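Local coordinates for bacteriocin immunity protein (Pseudomonas aeruginosa, PDB 4UHP) that binds the DNase domain of its cognate bacteriocin, pyocin AP41, with very high affinity, and as an immunity protein presumably shields the producing cell from it, at residues I19-K24 and D39-H44; H44-E47 and R53-G56; G56-P61 and E69-E74. All blocks are in the same frame, centred on the assembly; numbering follows the deposited sequence.

Interaction 1: residues I19-K24 and D39-H44; sequences IEEFFK and DKLVKH
Segment 19-24 lies beside helix 31-49 with its backbone set back from it, Phe22 CA standing 8.8 Å from Leu41 CA, and Glu21 and Phe22 bridge the gap to side chains and one peptide link of the helix, at Leu41 and Val42. The Phe22 ring enters with its far end leading. Its CZ lies 3.6 Å from Leu41 CB, an oblique approach, while CE1 comes to 3.5 Å from Val42 CG2, which sits at the ring edge close to the ring plane. The same edge faces the peptide link between Leu41 and Val42, with Val42 N 3.8 Å from Phe22 CZ. The contact ties segment 19-24 to the long helix of the four-helix immunity-protein fold of the colicin and pyocin family, and all four touching residues are buried. Glu21 has CG anti to the backbone N (chi1 -160°) and an extended chain, whose length runs past Leu41 CD1 at about a right angle; CD stands 3.8 Å from that methyl. The carboxylate itself is held by a salt bridge from OE2 to Arg37. Beyond the ring, Met38 and Ile58 also touch Phe22, and aromatic side chains of the partner protein pack against Phe22 and against Val42.

Interaction 2: residues H44-E47 and R53-G56; sequences HFEE and RKSG
Glu46 and Lys54 lie obliquely across one another, the carboxylate of Glu46 resting against the first carbons of the lysine and not against its amine. Glu46 leaves the helix with CG anti to its carbonyl carbon (chi1 -57°) and is extended beyond that, which carries OE2 to the backbone of the following turn. There OE2 accepts a weak, bent bond from Ser55 N, 3.0 Å long with an angle of 128° at the hydrogen. The same oxygen is 3.3 Å from Lys54 CB and 3.2 Å from Ser55 CB, so the group is packed as well as bonded. An acidic side chain of the other protein also lies close to it. Lys54 bends at its third torsion, and NZ ends 4.9 Å from Glu46 OE2; its stronger partner is a polar side chain of the other protein. Ser55 likewise turns OG to an acidic side chain of that protein. A second approach comes from Phe45, whose ring edge meets the Lys54 carbonyl close to the ring plane, CE2 being 3.4 Å from Lys54 O. Such an edge contact suits the slightly positive ring hydrogens. The loop ends in a type II' beta turn from Arg53 to Gly56, closed by Gly56 N to Arg53 O at 2.7 Å. The turn leads into the short helix 56-59, as in the colicin-type immunity fold, and is part of the surface meeting the other protein.

Interaction 3: residues G56-P61 and E69-E74; sequences GVIFHP and EGIVKE
Ile71 meets Val57 and Ile58 where helix 56-59 lies against helix 68-81, Ile58 CA and Ile71 CA, the nearest such pair, being 6.2 Å apart. From CB the isoleucine divides. The CG2 branch, anti to the backbone N, touches Val57 CG1 at 3.8 Å and passes Ile58 CG1 at 4.1 Å. The other branch starts with CG1, anti to the carbonyl carbon (chi1 -63°), which lies 3.8 Å from Val57 O. It then runs straight on to CD1, whose methyl comes against the backbone and side chain of the next residue: 3.8 Å from Ile58 CA and 4.0 Å from Ile58 CG2. The CG2 branch is thus shared between Val57 and Ile58, while the CD1 end lies against Ile58. One helical turn further on, Glu74 bends at its second torsion (chi2 57°), and its CG leans on Val57 CG1 at 3.8 Å; the carboxylate turns away to His51, which OE2 engages in a hydrogen bond. In this all-helical protein, which has no strands, the short helix 56-59 packs on both helix 31-49, through Phe45 and Val42, and helix 68-81; those two also touch each other through Phe45 and Ile71, and Ile19 of helix 12-19 reaches Ile71 as well.

The three contacts adjoin, their centres 10 to 11 Å apart, with Phe45, Ile19, Ile58 and Ile71 meeting in the apolar interior. Interactions 1 and 2 share His44 and helix 31-49, and meet where Ile19 CD1 lies 3.6 Å from Phe45 CD1. Gly56 joins interactions 2 and 3, and Phe45 CG packs 3.8 Å from Ile58 CD1; a probable hydrogen bond from Arg53 NH2 to His60 O, 2.8 Å, also ties these two. Phe22 CZ, 3.7 Å from Ile58 CD1, brings interaction 1 to interaction 3, as does Ile19 CG2 at 3.6 Å from Ile71 CD1. Phe22, Lys54 and Phe59 also touch the partner protein, so the interior and the binding surface share residues.

Interaction 1: residues I19-K24 and D39-H44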
loop_
_atom_site.group_PDB
_atom_site.type_symbol
_atom_site.label_atom_id
_atom_site.label_comp_id
_atom_site.label_asym_id
_atom_site.label_seq_id
_atom_site.Cartn_x
_atom_site.Cartn_y
_atom_site.Cartn_z
ATOM N N ILE D 19 -15.765 -3.934 -0.076
ATOM C CA ILE D 19 -14.702 -4.002 -1.072
ATOM C C ILE D 19 -14.614 -2.714 -1.894
ATOM O O ILE D 19 -13.521 -2.261 -2.242
ATOM C CB ILE D 19 -14.900 -5.200 -2.018
ATOM C CG1 ILE D 19 -15.009 -6.495 -1.211
ATOM C CG2 ILE D 19 -13.749 -5.299 -3.000
ATOM C CD1 ILE D 19 -13.824 -6.736 -0.295
ATOM N N GLU D 20 -15.764 -2.113 -2.180
ATOM C CA GLU D 20 -15.811 -0.874 -2.949
ATOM C C GLU D 20 -15.041 0.250 -2.257
ATOM O O GLU D 20 -14.579 1.190 -2.904
ATOM C CB GLU D 20 -17.263 -0.451 -3.185
ATOM C CG GLU D 20 -17.996 -1.310 -4.202
ATOM C CD GLU D 20 -19.481 -1.012 -4.265
ATOM O OE1 GLU D 20 -20.008 -0.391 -3.317
ATOM O OE2 GLU D 20 -20.124 -1.408 -5.260
ATOM N N GLU D 21 -14.896 0.140 -0.942
ATOM C CA GLU D 21 -14.217 1.164 -0.159
ATOM C C GLU D 21 -12.710 1.159 -0.433
ATOM O O GLU D 21 -12.003 2.106 -0.091
ATOM C CB GLU D 21 -14.506 0.961 1.333
ATOM C CG GLU D 21 -14.272 2.191 2.195
ATOM C CD GLU D 21 -15.126 2.204 3.455
ATOM O OE1 GLU D 21 -16.101 1.424 3.530
ATOM O OE2 GLU D 21 -14.821 2.995 4.372
ATOM N N PHE D 22 -12.225 0.095 -1.069
ATOM C CA PHE D 22 -10.824 0.016 -1.472
ATOM C C PHE D 22 -10.581 0.698 -2.819
ATOM O O PHE D 22 -9.480 0.629 -3.366
ATOM C CB PHE D 22 -10.369 -1.444 -1.537
ATOM C CG PHE D 22 -10.325 -2.122 -0.200
ATOM C CD1 PHE D 22 -9.193 -2.049 0.592
ATOM C CD2 PHE D 22 -11.420 -2.827 0.269
ATOM C CE1 PHE D 22 -9.153 -2.668 1.826
ATOM C CE2 PHE D 22 -11.385 -3.447 1.501
ATOM C CZ PHE D 22 -10.250 -3.367 2.281
ATOM N N PHE D 23 -11.607 1.360 -3.343
ATOM C CA PHE D 23 -11.511 2.022 -4.640
ATOM C C PHE D 23 -12.042 3.451 -4.586
ATOM O O PHE D 23 -11.742 4.262 -5.457
ATOM C CB PHE D 23 -12.274 1.227 -5.704
ATOM C CG PHE D 23 -11.692 -0.131 -5.980
ATOM C CD1 PHE D 23 -12.032 -1.220 -5.195
ATOM C CD2 PHE D 23 -10.810 -0.320 -7.031
ATOM C CE1 PHE D 23 -11.497 -2.472 -5.447
ATOM C CE2 PHE D 23 -10.274 -1.568 -7.291
ATOM C CZ PHE D 23 -10.617 -2.647 -6.496
ATOM N N LYS D 24 -12.841 3.744 -3.566
ATOM C CA LYS D 24 -13.444 5.062 -3.399
ATOM C C LYS D 24 -13.413 5.478 -1.936
ATOM O O LYS D 24 -13.232 4.644 -1.048
ATOM C CB LYS D 24 -14.889 5.073 -3.911
ATOM C CG LYS D 24 -15.925 4.735 -2.846
ATOM C CD LYS D 24 -17.336 4.784 -3.412
ATOM C CE LYS D 24 -17.871 3.387 -3.688
ATOM N NZ LYS D 24 -19.358 3.358 -3.768
ATOM N N ASP D 39 -6.811 0.055 7.224
ATOM C CA ASP D 39 -6.055 -0.968 7.941
ATOM C C ASP D 39 -7.007 -2.001 8.540
ATOM O O ASP D 39 -6.802 -3.207 8.400
ATOM C CB ASP D 39 -5.196 -0.344 9.046
ATOM C CG ASP D 39 -3.949 0.341 8.508
ATOM O OD1 ASP D 39 -3.859 0.547 7.282
ATOM O OD2 ASP D 39 -3.058 0.683 9.315
ATOM N N LYS D 40 -8.057 -1.513 9.195
ATOM C CA LYS D 40 -9.047 -2.378 9.823
ATOM C C LYS D 40 -9.795 -3.229 8.797
ATOM O O LYS D 40 -10.070 -4.405 9.039
ATOM C CB LYS D 40 -10.048 -1.549 10.630
ATOM C CG LYS D 40 -11.119 -2.381 11.320
ATOM C CD LYS D 40 -12.238 -1.518 11.878
ATOM C CE LYS D 40 -13.345 -2.378 12.468
ATOM N NZ LYS D 40 -14.484 -1.558 12.962
ATOM N N LEU D 41 -10.123 -2.629 7.658
ATOM C CA LEU D 41 -10.882 -3.326 6.621
ATOM C C LEU D 41 -10.055 -4.425 5.963
ATOM O O LEU D 41 -10.566 -5.508 5.674
ATOM C CB LEU D 41 -11.382 -2.338 5.565
ATOM C CG LEU D 41 -12.421 -1.312 6.024
ATOM C CD1 LEU D 41 -12.889 -0.469 4.850
ATOM C CD2 LEU D 41 -13.597 -2.000 6.700
ATOM N N VAL D 42 -8.778 -4.141 5.726
ATOM C CA VAL D 42 -7.861 -5.120 5.149
ATOM C C VAL D 42 -7.731 -6.356 6.030
ATOM O O VAL D 42 -7.875 -7.484 5.562
ATOM C CB VAL D 42 -6.451 -4.531 4.935
ATOM C CG1 VAL D 42 -5.441 -5.646 4.684
ATOM C CG2 VAL D 42 -6.452 -3.537 3.790
ATOM N N LYS D 43 -7.451 -6.139 7.310
ATOM C CA LYS D 43 -7.217 -7.250 8.217
ATOM C C LYS D 43 -8.515 -8.000 8.478
ATOM O O LYS D 43 -8.502 -9.204 8.721
ATOM C CB LYS D 43 -6.587 -6.759 9.522
ATOM C CG LYS D 43 -5.240 -6.065 9.314
ATOM C CD LYS D 43 -4.415 -6.788 8.247
ATOM C CE LYS D 43 -2.941 -6.421 8.299
ATOM N NZ LYS D 43 -2.078 -7.615 8.080
ATOM N N HIS D 44 -9.635 -7.290 8.404
ATOM C CA HIS D 44 -10.943 -7.927 8.502
ATOM C C HIS D 44 -11.210 -8.795 7.275
ATOM O O HIS D 44 -11.722 -9.908 7.392
ATOM C CB HIS D 44 -12.048 -6.882 8.652
ATOM C CG HIS D 44 -13.429 -7.458 8.619
ATOM N ND1 HIS D 44 -13.951 -8.198 9.657
ATOM C CD2 HIS D 44 -14.392 -7.408 7.669
ATOM C CE1 HIS D 44 -15.180 -8.575 9.349
ATOM N NE2 HIS D 44 -15.471 -8.110 8.148
#

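Interaction 2: residues H44-E47 and R53-G56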
loop_
_atom_site.group_PDB
_atom_site.type_symbol
_atom_site.label_atom_id
_atom_site.label_comp_id
_atom_site.label_asym_id
_atom_site.label_seq_id
_atom_site.Cartn_x
_atom_site.Cartn_y
_atom_site.Cartn_z
ATOM N N HIS D 44 -9.635 -7.290 8.404
ATOM C CA HIS D 44 -10.943 -7.927 8.502
ATOM C C HIS D 44 -11.210 -8.795 7.275
ATOM O O HIS D 44 -11.722 -9.908 7.392
ATOM C CB HIS D 44 -12.048 -6.882 8.652
ATOM C CG HIS D 44 -13.429 -7.458 8.619
ATOM N ND1 HIS D 44 -13.951 -8.198 9.657
ATOM C CD2 HIS D 44 -14.392 -7.408 7.669
ATOM C CE1 HIS D 44 -15.180 -8.575 9.349
ATOM N NE2 HIS D 44 -15.471 -8.110 8.148
ATOM N N PHE D 45 -10.867 -8.268 6.103
ATOM C CA PHE D 45 -10.981 -9.004 4.848
ATOM C C PHE D 45 -10.229 -10.327 4.929
ATOM O O PHE D 45 -10.781 -11.389 4.639
ATOM C CB PHE D 45 -10.447 -8.161 3.682
ATOM C CG PHE D 45 -10.447 -8.878 2.358
ATOM C CD1 PHE D 45 -11.553 -8.819 1.525
ATOM C CD2 PHE D 45 -9.340 -9.605 1.944
ATOM C CE1 PHE D 45 -11.559 -9.474 0.307
ATOM C CE2 PHE D 45 -9.341 -10.267 0.729
ATOM C CZ PHE D 45 -10.453 -10.200 -0.090
ATOM N N GLU D 46 -8.964 -10.253 5.331
ATOM C CA GLU D 46 -8.122 -11.439 5.451
ATOM C C GLU D 46 -8.674 -12.428 6.474
ATOM O O GLU D 46 -8.570 -13.645 6.305
ATOM C CB GLU D 46 -6.696 -11.036 5.830
ATOM C CG GLU D 46 -6.073 -10.059 4.855
ATOM C CD GLU D 46 -4.706 -9.574 5.290
ATOM O OE1 GLU D 46 -4.368 -9.703 6.488
ATOM O OE2 GLU D 46 -3.972 -9.058 4.425
ATOM N N GLU D 47 -9.266 -11.894 7.535
ATOM C CA GLU D 47 -9.788 -12.719 8.616
ATOM C C GLU D 47 -10.995 -13.548 8.183
ATOM O O GLU D 47 -11.030 -14.758 8.401
ATOM C CB GLU D 47 -10.165 -11.843 9.812
ATOM C CG GLU D 47 -10.840 -12.595 10.947
ATOM C CD GLU D 47 -11.247 -11.680 12.083
ATOM O OE1 GLU D 47 -10.769 -10.527 12.117
ATOM O OE2 GLU D 47 -12.046 -12.112 12.941
ATOM N N ARG D 53 -3.907 -15.613 -0.292
ATOM C CA ARG D 53 -3.219 -14.429 -0.799
ATOM C C ARG D 53 -3.537 -13.185 0.034
ATOM O O ARG D 53 -3.012 -12.108 -0.239
ATOM C CB ARG D 53 -3.583 -14.183 -2.269
ATOM C CG ARG D 53 -3.216 -15.332 -3.202
ATOM C CD ARG D 53 -3.296 -14.921 -4.669
ATOM N NE ARG D 53 -2.310 -13.893 -4.999
ATOM C CZ ARG D 53 -2.612 -12.655 -5.380
ATOM N NH1 ARG D 53 -3.880 -12.286 -5.502
ATOM N NH2 ARG D 53 -1.645 -11.787 -5.652
ATOM N N LYS D 54 -4.394 -13.346 1.040
ATOM C CA LYS D 54 -4.755 -12.262 1.959
ATOM C C LYS D 54 -5.193 -10.994 1.217
ATOM O O LYS D 54 -6.061 -11.047 0.347
ATOM C CB LYS D 54 -3.585 -11.945 2.898
ATOM C CG LYS D 54 -3.168 -13.108 3.794
ATOM C CD LYS D 54 -2.103 -12.679 4.797
ATOM C CE LYS D 54 -0.863 -12.141 4.091
ATOM N NZ LYS D 54 0.159 -11.608 5.040
ATOM N N SER D 55 -4.579 -9.862 1.554
ATOM C CA SER D 55 -4.909 -8.587 0.916
ATOM C C SER D 55 -4.488 -8.563 -0.553
ATOM O O SER D 55 -4.892 -7.682 -1.310
ATOM C CB SER D 55 -4.247 -7.426 1.659
ATOM O OG SER D 55 -2.844 -7.452 1.475
ATOM N N GLY D 56 -3.670 -9.537 -0.945
ATOM C CA GLY D 56 -3.242 -9.674 -2.323
ATOM C C GLY D 56 -4.399 -9.780 -3.297
ATOM O O GLY D 56 -4.283 -9.356 -4.442
#

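Interaction 3: residues G56-P61 and E69-E74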
loop_
_atom_site.group_PDB
_atom_site.type_symbol
_atom_site.label_atom_id
_atom_site.label_comp_id
_atom_site.label_asym_id
_atom_site.label_seq_id
_atom_site.Cartn_x
_atom_site.Cartn_y
_atom_site.Cartn_z
ATOM N N GLY D 56 -3.670 -9.537 -0.945
ATOM C CA GLY D 56 -3.242 -9.674 -2.323
ATOM C C GLY D 56 -4.399 -9.780 -3.297
ATOM O O GLY D 56 -4.283 -9.356 -4.442
ATOM N N VAL D 57 -5.517 -10.345 -2.847
ATOM C CA VAL D 57 -6.711 -10.430 -3.682
ATOM C C VAL D 57 -7.162 -9.032 -4.100
ATOM O O VAL D 57 -7.576 -8.811 -5.238
ATOM C CB VAL D 57 -7.869 -11.142 -2.957
ATOM C CG1 VAL D 57 -9.095 -11.217 -3.855
ATOM C CG2 VAL D 57 -7.442 -12.538 -2.511
ATOM N N ILE D 58 -7.059 -8.090 -3.172
ATOM C CA ILE D 58 -7.467 -6.713 -3.419
ATOM C C ILE D 58 -6.401 -5.911 -4.155
ATOM O O ILE D 58 -6.675 -5.309 -5.198
ATOM C CB ILE D 58 -7.796 -5.985 -2.101
ATOM C CG1 ILE D 58 -8.933 -6.694 -1.364
ATOM C CG2 ILE D 58 -8.144 -4.528 -2.366
ATOM C CD1 ILE D 58 -9.242 -6.095 -0.006
ATOM N N PHE D 59 -5.188 -5.907 -3.609
ATOM C CA PHE D 59 -4.141 -5.003 -4.076
ATOM C C PHE D 59 -3.256 -5.591 -5.175
ATOM O O PHE D 59 -2.557 -4.855 -5.867
ATOM C CB PHE D 59 -3.268 -4.561 -2.897
ATOM C CG PHE D 59 -4.025 -3.827 -1.824
ATOM C CD1 PHE D 59 -4.463 -2.529 -2.032
ATOM C CD2 PHE D 59 -4.289 -4.429 -0.607
ATOM C CE1 PHE D 59 -5.157 -1.848 -1.045
ATOM C CE2 PHE D 59 -4.980 -3.754 0.383
ATOM C CZ PHE D 59 -5.415 -2.458 0.162
ATOM N N HIS D 60 -3.267 -6.911 -5.324
ATOM C CA HIS D 60 -2.532 -7.548 -6.414
ATOM C C HIS D 60 -3.364 -8.632 -7.095
ATOM O O HIS D 60 -2.976 -9.801 -7.123
ATOM C CB HIS D 60 -1.216 -8.117 -5.892
ATOM C CG HIS D 60 -0.286 -7.067 -5.370
ATOM N ND1 HIS D 60 0.633 -6.424 -6.172
ATOM C CD2 HIS D 60 -0.157 -6.522 -4.138
ATOM C CE1 HIS D 60 1.300 -5.539 -5.451
ATOM N NE2 HIS D 60 0.840 -5.578 -4.214
ATOM N N PRO D 61 -4.512 -8.232 -7.662
ATOM C CA PRO D 61 -5.492 -9.177 -8.199
ATOM C C PRO D 61 -5.040 -9.836 -9.496
ATOM O O PRO D 61 -4.231 -9.272 -10.236
ATOM C CB PRO D 61 -6.716 -8.296 -8.441
ATOM C CG PRO D 61 -6.129 -6.964 -8.773
ATOM C CD PRO D 61 -4.900 -6.832 -7.924
ATOM N N GLU D 69 -16.164 -6.287 -8.053
ATOM C CA GLU D 69 -16.897 -7.484 -8.457
ATOM C C GLU D 69 -15.967 -8.685 -8.627
ATOM O O GLU D 69 -16.309 -9.804 -8.242
ATOM C CB GLU D 69 -17.659 -7.226 -9.761
ATOM C CG GLU D 69 -18.759 -6.177 -9.657
ATOM C CD GLU D 69 -20.046 -6.728 -9.068
ATOM O OE1 GLU D 69 -20.063 -7.909 -8.661
ATOM O OE2 GLU D 69 -21.046 -5.980 -9.021
ATOM N N GLY D 70 -14.792 -8.446 -9.205
ATOM C CA GLY D 70 -13.808 -9.495 -9.407
ATOM C C GLY D 70 -13.238 -10.018 -8.101
ATOM O O GLY D 70 -13.031 -11.222 -7.943
ATOM N N ILE D 71 -12.979 -9.106 -7.167
ATOM C CA ILE D 71 -12.486 -9.467 -5.841
ATOM C C ILE D 71 -13.486 -10.365 -5.113
ATOM O O ILE D 71 -13.118 -11.398 -4.550
ATOM C CB ILE D 71 -12.208 -8.218 -4.990
ATOM C CG1 ILE D 71 -11.105 -7.377 -5.638
ATOM C CG2 ILE D 71 -11.822 -8.614 -3.575
ATOM C CD1 ILE D 71 -10.848 -6.058 -4.952
ATOM N N VAL D 72 -14.752 -9.963 -5.126
ATOM C CA VAL D 72 -15.809 -10.755 -4.511
ATOM C C VAL D 72 -15.906 -12.129 -5.170
ATOM O O VAL D 72 -16.039 -13.145 -4.488
ATOM C CB VAL D 72 -17.173 -10.038 -4.596
ATOM C CG1 VAL D 72 -18.299 -10.967 -4.164
ATOM C CG2 VAL D 72 -17.162 -8.778 -3.745
ATOM N N LYS D 73 -15.817 -12.154 -6.497
ATOM C CA LYS D 73 -15.911 -13.405 -7.244
ATOM C C LYS D 73 -14.731 -14.335 -6.948
ATOM O O LYS D 73 -14.901 -15.550 -6.854
ATOM C CB LYS D 73 -16.009 -13.120 -8.744
ATOM C CG LYS D 73 -16.171 -14.363 -9.599
ATOM C CD LYS D 73 -16.349 -13.992 -11.056
ATOM C CE LYS D 73 -16.289 -15.204 -11.972
ATOM N NZ LYS D 73 -17.383 -16.176 -11.697
ATOM N N GLU D 74 -13.540 -13.765 -6.789
ATOM C CA GLU D 74 -12.374 -14.560 -6.417
ATOM C C GLU D 74 -12.560 -15.175 -5.034
ATOM O O GLU D 74 -12.238 -16.344 -4.821
ATOM C CB GLU D 74 -11.097 -13.716 -6.451
ATOM C CG GLU D 74 -9.886 -14.391 -5.809
ATOM C CD GLU D 74 -9.545 -15.735 -6.436
ATOM O OE1 GLU D 74 -9.795 -15.915 -7.647
ATOM O OE2 GLU D 74 -9.019 -16.610 -5.712
#